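Local coordinates for RagB/SusD domain protein (Flavobacterium johnsoniae, PDB 5J5U) that binds chitin and, as a SusD homologue of a chitin-utilization locus, probably hands captured chains to the uptake machinery of the outer membrane, at residues A[51-54]-A[55-59]; A[141-144]-A[145-149]. All blocks are in the same frame, centred on the assembly; numbering follows the deposited sequence.

Contact 1 of 2, residues A[51-54]-A[55-59]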
loop_
_atom_site.group_PDB
_atom_site.type_symbol
_atom_site.label_atom_id
_atom_site.label_comp_id
_atom_site.label_asym_id
_atom_site.label_seq_id
_atom_site.Cartn_x
_atom_site.Cartn_y
_atom_site.Cartn_z
ATOM N N GLY A 51 -10.847 -5.001 -15.594
ATOM C CA GLY A 51 -10.875 -4.828 -17.033
ATOM C C GLY A 51 -9.849 -5.574 -17.850
ATOM O O GLY A 51 -10.183 -6.120 -18.901
ATOM N N SER A 52 -8.597 -5.560 -17.404
ATOM C CA SER A 52 -7.537 -6.278 -18.102
ATOM C C SER A 52 -7.634 -7.789 -17.846
ATOM O O SER A 52 -8.243 -8.217 -16.869
ATOM C CB SER A 52 -6.158 -5.776 -17.676
ATOM O OG SER A 52 -5.719 -6.391 -16.473
ATOM N N TRP A 53 -7.036 -8.587 -18.719
ATOM C CA TRP A 53 -7.031 -10.036 -18.557
ATOM C C TRP A 53 -6.419 -10.473 -17.225
ATOM O O TRP A 53 -7.062 -11.150 -16.437
ATOM C CB TRP A 53 -6.273 -10.705 -19.716
ATOM C CG TRP A 53 -5.971 -12.151 -19.483
ATOM C CD1 TRP A 53 -4.743 -12.699 -19.221
ATOM C CD2 TRP A 53 -6.909 -13.242 -19.461
ATOM N NE1 TRP A 53 -4.860 -14.062 -19.060
ATOM C CE2 TRP A 53 -6.177 -14.420 -19.206
ATOM C CE3 TRP A 53 -8.294 -13.336 -19.645
ATOM C CZ2 TRP A 53 -6.779 -15.670 -19.119
ATOM C CZ3 TRP A 53 -8.894 -14.581 -19.559
ATOM C CH2 TRP A 53 -8.136 -15.733 -19.304
ATOM N N ALA A 54 -5.190 -10.055 -16.958
ATOM C CA ALA A 54 -4.486 -10.532 -15.765
ATOM C C ALA A 54 -5.195 -10.133 -14.446
ATOM O O ALA A 54 -5.443 -10.972 -13.549
ATOM C CB ALA A 54 -3.049 -10.011 -15.785
ATOM N N VAL A 55 -5.547 -8.861 -14.338
ATOM C CA VAL A 55 -6.101 -8.372 -13.079
ATOM C C VAL A 55 -7.492 -8.986 -12.838
ATOM O O VAL A 55 -7.774 -9.502 -11.756
ATOM C CB VAL A 55 -6.146 -6.819 -13.056
ATOM C CG1 VAL A 55 -6.797 -6.328 -11.814
ATOM C CG2 VAL A 55 -4.720 -6.224 -13.160
ATOM N N THR A 56 -8.329 -8.980 -13.868
ATOM C CA THR A 56 -9.695 -9.459 -13.731
ATOM C C THR A 56 -9.753 -10.957 -13.527
ATOM O O THR A 56 -10.460 -11.443 -12.618
ATOM C CB THR A 56 -10.573 -9.147 -14.962
ATOM O OG1 THR A 56 -10.398 -7.786 -15.352
ATOM C CG2 THR A 56 -12.052 -9.426 -14.643
ATOM N N GLU A 57 -9.022 -11.674 -14.383
ATOM C CA GLU A 57 -9.057 -13.130 -14.378
ATOM C C GLU A 57 -8.515 -13.679 -13.078
ATOM O O GLU A 57 -9.130 -14.587 -12.513
ATOM C CB GLU A 57 -8.288 -13.710 -15.567
ATOM C CG GLU A 57 -8.168 -15.246 -15.581
ATOM C CD GLU A 57 -9.494 -15.979 -15.889
ATOM O OE1 GLU A 57 -10.564 -15.344 -15.934
ATOM O OE2 GLU A 57 -9.466 -17.206 -16.090
ATOM N N TYR A 58 -7.425 -13.101 -12.565
ATOM C CA TYR A 58 -6.818 -13.680 -11.362
ATOM C C TYR A 58 -7.093 -12.869 -10.087
ATOM O O TYR A 58 -7.454 -13.470 -9.060
ATOM C CB TYR A 58 -5.309 -13.874 -11.576
ATOM C CG TYR A 58 -5.050 -14.726 -12.803
ATOM C CD1 TYR A 58 -5.314 -16.093 -12.788
ATOM C CD2 TYR A 58 -4.614 -14.159 -14.000
ATOM C CE1 TYR A 58 -5.113 -16.876 -13.903
ATOM C CE2 TYR A 58 -4.408 -14.948 -15.137
ATOM C CZ TYR A 58 -4.662 -16.309 -15.074
ATOM O OH TYR A 58 -4.470 -17.107 -16.179
ATOM N N GLY A 59 -6.961 -11.538 -10.141
ATOM C CA GLY A 59 -7.182 -10.720 -8.957
ATOM C C GLY A 59 -8.650 -10.409 -8.626
ATOM O O GLY A 59 -9.092 -10.462 -7.495
HETATM O O HOH W 1 -3.030 -16.106 -18.174
#

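Contact 2 of 2, residues A[141-144]-A[145-149]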
loop_
_atom_site.group_PDB
_atom_site.type_symbol
_atom_site.label_atom_id
_atom_site.label_comp_id
_atom_site.label_asym_id
_atom_site.label_seq_id
_atom_site.Cartn_x
_atom_site.Cartn_y
_atom_site.Cartn_z
ATOM N N ASP A 141 9.253 -16.206 12.079
ATOM C CA ASP A 141 8.885 -15.479 13.307
ATOM C C ASP A 141 7.375 -15.328 13.390
ATOM O O ASP A 141 6.724 -15.074 12.372
ATOM C CB ASP A 141 9.507 -14.081 13.389
ATOM C CG ASP A 141 11.018 -14.086 13.276
ATOM O OD1 ASP A 141 11.659 -15.126 13.501
ATOM O OD2 ASP A 141 11.578 -13.016 12.964
ATOM N N LYS A 142 6.818 -15.462 14.589
ATOM C CA LYS A 142 5.428 -15.109 14.785
ATOM C C LYS A 142 5.223 -13.625 14.457
ATOM O O LYS A 142 6.007 -12.762 14.892
ATOM C CB LYS A 142 4.990 -15.411 16.214
ATOM C CG LYS A 142 4.940 -16.880 16.549
ATOM C CD LYS A 142 4.791 -17.098 18.046
ATOM C CE LYS A 142 3.505 -16.468 18.595
ATOM N NZ LYS A 142 3.014 -17.147 19.840
ATOM N N GLN A 143 4.159 -13.335 13.705
ATOM C CA GLN A 143 3.897 -11.964 13.257
ATOM C C GLN A 143 3.846 -10.982 14.429
ATOM O O GLN A 143 4.374 -9.875 14.330
ATOM C CB GLN A 143 2.593 -11.885 12.445
ATOM C CG GLN A 143 2.319 -10.481 11.872
ATOM C CD GLN A 143 1.048 -10.399 11.025
ATOM O OE1 GLN A 143 -0.071 -10.563 11.533
ATOM N NE2 GLN A 143 1.216 -10.119 9.730
ATOM N N GLN A 144 3.285 -11.406 15.553
ATOM C CA GLN A 144 3.245 -10.544 16.740
ATOM C C GLN A 144 4.660 -10.081 17.154
ATOM O O GLN A 144 4.887 -8.896 17.448
ATOM C CB GLN A 144 2.559 -11.259 17.907
ATOM C CG GLN A 144 2.619 -10.494 19.229
ATOM C CD GLN A 144 1.780 -11.130 20.320
ATOM O OE1 GLN A 144 1.691 -12.350 20.412
ATOM N NE2 GLN A 144 1.177 -10.305 21.163
ATOM N N ASP A 145 5.604 -11.014 17.167
ATOM C CA ASP A 145 6.985 -10.685 17.511
ATOM C C ASP A 145 7.616 -9.808 16.425
ATOM O O ASP A 145 8.411 -8.920 16.729
ATOM C CB ASP A 145 7.822 -11.966 17.745
ATOM C CG ASP A 145 7.267 -12.824 18.879
ATOM O OD1 ASP A 145 6.748 -12.239 19.839
ATOM O OD2 ASP A 145 7.342 -14.065 18.828
ATOM N N ILE A 146 7.269 -10.056 15.166
ATOM C CA ILE A 146 7.819 -9.267 14.070
ATOM C C ILE A 146 7.406 -7.830 14.291
ATOM O O ILE A 146 8.207 -6.912 14.167
ATOM C CB ILE A 146 7.336 -9.744 12.666
ATOM C CG1 ILE A 146 7.813 -11.173 12.353
ATOM C CG2 ILE A 146 7.825 -8.806 11.579
ATOM C CD1 ILE A 146 7.460 -11.663 10.941
ATOM N N TYR A 147 6.151 -7.644 14.649
ATOM C CA TYR A 147 5.624 -6.313 14.907
ATOM C C TYR A 147 6.227 -5.613 16.150
ATOM O O TYR A 147 6.473 -4.395 16.105
ATOM C CB TYR A 147 4.101 -6.384 15.025
ATOM C CG TYR A 147 3.418 -6.006 13.738
ATOM C CD1 TYR A 147 3.424 -6.867 12.628
ATOM C CD2 TYR A 147 2.803 -4.767 13.609
ATOM C CE1 TYR A 147 2.791 -6.508 11.444
ATOM C CE2 TYR A 147 2.184 -4.401 12.438
ATOM C CZ TYR A 147 2.178 -5.267 11.360
ATOM O OH TYR A 147 1.561 -4.844 10.214
ATOM N N ASN A 148 6.435 -6.350 17.248
ATOM C CA ASN A 148 7.131 -5.773 18.412
ATOM C C ASN A 148 8.543 -5.341 18.013
ATOM O O ASN A 148 9.042 -4.294 18.445
ATOM C CB ASN A 148 7.212 -6.760 19.584
ATOM C CG ASN A 148 5.885 -6.923 20.303
ATOM O OD1 ASN A 148 5.052 -6.014 20.295
ATOM N ND2 ASN A 148 5.674 -8.091 20.918
ATOM N N SER A 149 9.191 -6.155 17.190
ATOM C CA SER A 149 10.527 -5.829 16.702
ATOM C C SER A 149 10.490 -4.566 15.785
ATOM O O SER A 149 11.371 -3.684 15.871
ATOM C CB SER A 149 11.128 -7.054 16.007
ATOM O OG SER A 149 12.282 -6.741 15.267
HETATM O O HOH W 2 8.537 -15.423 17.099
HETATM O O HOH W 3 2.932 -6.942 18.339
#

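Contact 1 of 2, residues A[51-54]-A[55-59]
Ser-52 O and Trp-53 O take the i+4 amides of Thr-56 and Glu-57 and Ala-54 O that of Tyr-58, opening helix 53-60, which widens into a pi-type turn at 55-59. Ser-52 occupies the N-cap: its OG accepts from Val-55 N at 3.3 Å and is also hydrogen-bonded to Asp-258. Thr-56 OG1 works in both directions, giving its proton to Ser-52 O at 2.7 Å and receiving Gly-51 N at 2.8 Å. With chi1 at -47°, that hydroxyl lies beside the backbone N of Thr-56 and faces back toward the turn, and Ser-52 O is gripped by two donors of one residue. The Glu-57 chain, bent at chi2 (71°), runs alongside Trp-53, whose ring also meets Phe-307. Its CG sits over the indole face, 3.9 Å from the centroid of the six-membered ring, as a CH-pi contact, and also 3.6 Å above the Tyr-58 ring plane; its carboxylate oxygens reach Lys-61 and Lys-63 in salt bridges. Tyr-58 turns its edge toward the Trp-53 face in an offset edge-to-face pair, planes at 83°. One water bridges the two rings, accepting from Trp-53 NE1 at 2.9 Å and lying 2.7 Å from Tyr-58 OH. Val-55 and Tyr-58 pack on helix 31-45. The serine N-cap is a classic helix start, here joining strand 49-50 to helix 53-60.

Contact 2 of 2, residues A[141-144]-A[145-149]
Asp-141 CB rests against Ile-146 CG1 at 3.5 Å, the methylene of the acid covering the isoleucine branch just ahead of helix 143-160. Its carboxylate turns elsewhere, to Ser-125 N and to Lys-139. Lys-142 holds the N-cap position, while Asp-121, from outside, accepts the backbone N-H of Gln-143. Lys-142 O receives Ile-146 N at 3.0 Å in the carbonyl plane, with a weak, bent second bond from Asp-145 N. A water links the Lys-142 amide to Asp-145, accepting from Lys-142 N and donating to Asp-145 OD2 at 2.5 Å. The Asp-145 chi1 of -60° keeps CG beside its own backbone N, on the side of the N-cap residue, and OD2 lies 3.8 Å from Lys-142 CB. Asp-145, in the first turn, would probably interact favourably with the positive end of the helix dipole, a common feature of helix N-termini. Gln-143 is extended, CG anti to the backbone N (chi1 -176°), and runs alongside Tyr-147, touching CD1 through CG at 3.9 Å; amide and ring planes stand 74° apart. Both side chains face helix 98-119, where Gln-143 NE2 is hydrogen-bonded to Thr-116 and Tyr-147 OH to Asp-117; Gln-143 OE1 accepts from Trp-481 N. Gln-144 O takes Asn-148 N at 3.0 Å; a water lying 2.9 Å from Gln-144 O donates to it and, weakly, to Asn-148 OD1.

Contacts 1 and 2 are both helix starts of one chain, met in series along it, and they do not touch: their centres lie 33 Å apart and their nearest atoms about 20 Å. Their centres are 19 and 20 Å respectively from that of the chain, contact 1 buried and contact 2 partly buried. They differ in how the start is built. At 51-59 a serine side chain within the contact caps the helix; at 141-149 Asp-121, from elsewhere in the chain, accepts the first helix amide. Contact 1 packs on helix 31-45, contact 2 on helices 98-119 and 178-195. Nothing in their geometry ties either to a chitin-binding site.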